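Hypothetical protein, IPT/TIG domain protein (Bacteroides ovatus, PDB 4HW6) is of unknown function but probably acts as an auxiliary nutrient-binding protein, perhaps for carbohydrate, combining an IPT/TIG domain with a six-bladed beta-propeller. Local coordinates at residues I314-G323 / M328-G336. Residues are numbered along the deposited sequence; the frame is centred on the assembly and turned at random. Where two conformers were deposited one is given.
Sequences IVCGQHSSPG and MGTGARLWG. With EDO (1,2-ethanediol), chain G.
Q318 lies over one face of the R333 guanidinium: its CB stands 3.7 Å from R333 CZ, above the centre of the plane, and the two side chains run alongside each other in the same direction. The terminal amide is turned 35° from the guanidinium, and Q318 OE1 meets R333 NH2 at a poor angle for hydrogen bonding; a water instead links Q318 OE1 to T330 O. P322 makes a CH-pi contact with W335, its CB 3.6 Å from the centroid of the five-membered ring, while C2 of a 1,2-ethanediol, probably from the crystallisation liquor, lies over the same face toward the rim, and its O2 donates to P322 O. Two backbone bonds join the segments, G317 N to G329 O (3.3 Å) and G323 N to L334 O (2.9 Å). The topology puts the contact at what is probably a junction of two propeller blades: 314-323 leaves edge strand 313-315 of one antiparallel sheet, and 328-336 joins strands 327-328 and 337-344 of the next. V315 and C316 both face I297, forming a classic beta bulge where the chain leaves the sheet. In the plane of the guanidinium, R333 NH1 donates to T330 O and to A332 O, each at 2.9 Å, which fixes its rotation; the bend at chi2 (-70°) folds the chain back for this grip. A leucine here removes NH1 and the flat face, and would probably leave A332 O without this bond and Q318 freer to turn. Deeper in, a second water accepts from Q318 N and L334 N and probably donates to S321 O, while L334 packs on V376 and I297.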
loop_
_atom_site.group_PDB
_atom_site.type_symbol
_atom_site.label_atom_id
_atom_site.label_comp_id
_atom_site.label_asym_id
_atom_site.label_seq_id
_atom_site.Cartn_x
_atom_site.Cartn_y
_atom_site.Cartn_z
ATOM N N ILE A 314 -9.562 3.054 23.772
ATOM C CA ILE A 314 -8.835 3.971 22.888
ATOM C C ILE A 314 -7.344 3.664 22.890
ATOM O O ILE A 314 -6.752 3.322 23.942
ATOM C CB ILE A 314 -9.110 5.463 23.250
ATOM C CG1 ILE A 314 -8.622 6.396 22.154
ATOM C CG2 ILE A 314 -8.477 5.841 24.597
ATOM C CD1 ILE A 314 -9.191 7.792 22.311
ATOM N N VAL A 315 -6.753 3.746 21.694
ATOM C CA VAL A 315 -5.325 3.538 21.516
ATOM C C VAL A 315 -4.586 4.838 21.209
ATOM O O VAL A 315 -3.503 5.075 21.771
ATOM C CB VAL A 315 -5.053 2.444 20.461
ATOM C CG1 VAL A 315 -3.563 2.328 20.132
ATOM C CG2 VAL A 315 -5.594 1.113 20.982
ATOM N N CYS A 316 -5.131 5.656 20.323
ATOM C CA CYS A 316 -4.507 6.913 19.977
ATOM C C CYS A 316 -5.487 7.981 19.561
ATOM O O CYS A 316 -6.635 7.714 19.238
ATOM C CB CYS A 316 -3.402 6.722 18.932
ATOM S SG CYS A 316 -4.033 6.288 17.323
ATOM N N GLY A 317 -5.018 9.210 19.608
ATOM C CA GLY A 317 -5.869 10.351 19.356
ATOM C C GLY A 317 -6.648 10.743 20.586
ATOM O O GLY A 317 -6.546 10.116 21.645
ATOM N N GLN A 318 -7.441 11.799 20.426
ATOM C CA GLN A 318 -8.409 12.212 21.427
ATOM C C GLN A 318 -9.742 12.412 20.730
ATOM O O GLN A 318 -9.855 13.165 19.763
ATOM C CB GLN A 318 -7.984 13.490 22.136
ATOM C CG GLN A 318 -8.953 13.866 23.227
ATOM C CD GLN A 318 -8.458 15.010 24.068
ATOM O OE1 GLN A 318 -7.592 14.830 24.936
ATOM N NE2 GLN A 318 -8.976 16.191 23.805
ATOM N N HIS A 319 -10.735 11.691 21.228
ATOM C CA HIS A 319 -12.087 11.722 20.698
ATOM C C HIS A 319 -12.583 13.164 20.577
ATOM O O HIS A 319 -12.567 13.915 21.556
ATOM C CB HIS A 319 -12.966 10.930 21.656
ATOM C CG HIS A 319 -14.329 10.582 21.136
ATOM N ND1 HIS A 319 -15.284 11.526 20.828
ATOM C CD2 HIS A 319 -14.927 9.373 20.998
ATOM C CE1 HIS A 319 -16.412 10.910 20.502
ATOM N NE2 HIS A 319 -16.222 9.599 20.597
ATOM N N SER A 320 -12.989 13.529 19.367
ATOM C CA SER A 320 -13.554 14.853 19.039
ATOM C C SER A 320 -12.537 16.022 19.094
ATOM O O SER A 320 -12.931 17.186 19.176
ATOM C CB SER A 320 -14.796 15.151 19.905
ATOM O OG SER A 320 -15.746 14.081 19.815
ATOM N N SER A 321 -11.238 15.707 19.031
ATOM C CA SER A 321 -10.187 16.722 19.046
ATOM C C SER A 321 -9.294 16.530 17.826
ATOM O O SER A 321 -8.263 15.874 17.895
ATOM C CB SER A 321 -9.360 16.646 20.338
ATOM O OG SER A 321 -8.452 17.738 20.413
ATOM N N PRO A 322 -9.711 17.072 16.676
ATOM C CA PRO A 322 -8.896 16.914 15.467
ATOM C C PRO A 322 -7.593 17.703 15.532
ATOM O O PRO A 322 -7.534 18.802 16.100
ATOM C CB PRO A 322 -9.807 17.455 14.356
ATOM C CG PRO A 322 -10.658 18.476 15.059
ATOM C CD PRO A 322 -10.928 17.871 16.411
ATOM N N GLY A 323 -6.558 17.157 14.919
ATOM C CA GLY A 323 -5.289 17.839 14.831
ATOM C C GLY A 323 -4.274 16.961 14.130
ATOM O O GLY A 323 -4.541 15.788 13.855
HETATM N N MSE A 328 2.731 9.821 21.336
HETATM C CA MSE A 328 2.479 8.541 21.955
HETATM C C MSE A 328 1.004 8.461 22.308
HETATM O O MSE A 328 0.503 9.299 23.051
HETATM C CB MSE A 328 3.336 8.394 23.212
HETATM C CG MSE A 328 3.165 7.087 23.878
HETATM SE SE MSE A 328 3.782 5.588 22.715
HETATM C CE MSE A 328 5.291 6.275 22.359
ATOM N N GLY A 329 0.323 7.458 21.766
ATOM C CA GLY A 329 -1.050 7.151 22.147
ATOM C C GLY A 329 -1.993 8.344 22.148
ATOM O O GLY A 329 -2.152 9.032 21.144
ATOM N N THR A 330 -2.645 8.566 23.274
ATOM C CA THR A 330 -3.653 9.613 23.394
ATOM C C THR A 330 -3.062 11.015 23.508
ATOM O O THR A 330 -3.799 12.000 23.650
ATOM C CB THR A 330 -4.610 9.322 24.557
ATOM O OG1 THR A 330 -3.885 9.311 25.798
ATOM C CG2 THR A 330 -5.388 7.986 24.331
ATOM N N GLY A 331 -1.731 11.111 23.436
ATOM C CA GLY A 331 -1.061 12.398 23.244
ATOM C C GLY A 331 -0.929 12.813 21.779
ATOM O O GLY A 331 -0.647 13.998 21.463
ATOM N N ALA A 332 -1.144 11.860 20.877
ATOM C CA ALA A 332 -1.239 12.145 19.443
ATOM C C ALA A 332 -2.602 12.758 19.138
ATOM O O ALA A 332 -3.549 12.594 19.903
ATOM C CB ALA A 332 -1.071 10.882 18.608
ATOM N N ARG A 333 -2.659 13.478 18.027
ATOM C CA ARG A 333 -3.903 13.935 17.440
ATOM C C ARG A 333 -3.979 13.479 16.006
ATOM O O ARG A 333 -2.962 13.525 15.278
ATOM C CB ARG A 333 -4.033 15.440 17.518
ATOM C CG ARG A 333 -4.004 16.002 18.933
ATOM C CD ARG A 333 -5.280 15.629 19.680
ATOM N NE ARG A 333 -5.300 16.166 21.031
ATOM C CZ ARG A 333 -4.867 15.539 22.122
ATOM N NH1 ARG A 333 -4.321 14.324 22.048
ATOM N NH2 ARG A 333 -4.943 16.175 23.304
ATOM N N LEU A 334 -5.176 13.029 15.625
ATOM C CA LEU A 334 -5.497 12.609 14.276
ATOM C C LEU A 334 -6.513 13.571 13.702
ATOM O O LEU A 334 -7.133 14.343 14.450
ATOM C CB LEU A 334 -6.080 11.199 14.265
ATOM C CG LEU A 334 -5.305 10.105 15.001
ATOM C CD1 LEU A 334 -5.939 8.748 14.746
ATOM C CD2 LEU A 334 -3.826 10.066 14.696
ATOM N N TRP A 335 -6.672 13.528 12.386
ATOM C CA TRP A 335 -7.626 14.393 11.717
ATOM C C TRP A 335 -8.251 13.671 10.526
ATOM O O TRP A 335 -7.703 13.623 9.420
ATOM C CB TRP A 335 -6.989 15.732 11.312
ATOM C CG TRP A 335 -8.031 16.831 11.083
ATOM C CD1 TRP A 335 -9.374 16.694 11.060
ATOM C CD2 TRP A 335 -7.770 18.203 10.792
ATOM N NE1 TRP A 335 -9.983 17.902 10.832
ATOM C CE2 TRP A 335 -9.018 18.841 10.637
ATOM C CE3 TRP A 335 -6.602 18.947 10.613
ATOM C CZ2 TRP A 335 -9.135 20.198 10.327
ATOM C CZ3 TRP A 335 -6.718 20.298 10.322
ATOM C CH2 TRP A 335 -7.977 20.903 10.178
ATOM N N GLY A 336 -9.419 13.097 10.779
ATOM C CA GLY A 336 -10.127 12.308 9.782
ATOM C C GLY A 336 -9.443 11.047 9.342
ATOM O O GLY A 336 -9.307 10.800 8.140
HETATM C C1 EDO G . -7.279 22.579 13.202
HETATM O O1 EDO G . -8.413 23.453 13.383
HETATM C C2 EDO G . -7.590 21.199 13.779
HETATM O O2 EDO G . -7.701 21.284 15.209
HETATM O O HOH W 1 -7.167 13.247 17.757
HETATM O O HOH W 2 -6.258 12.477 25.065
#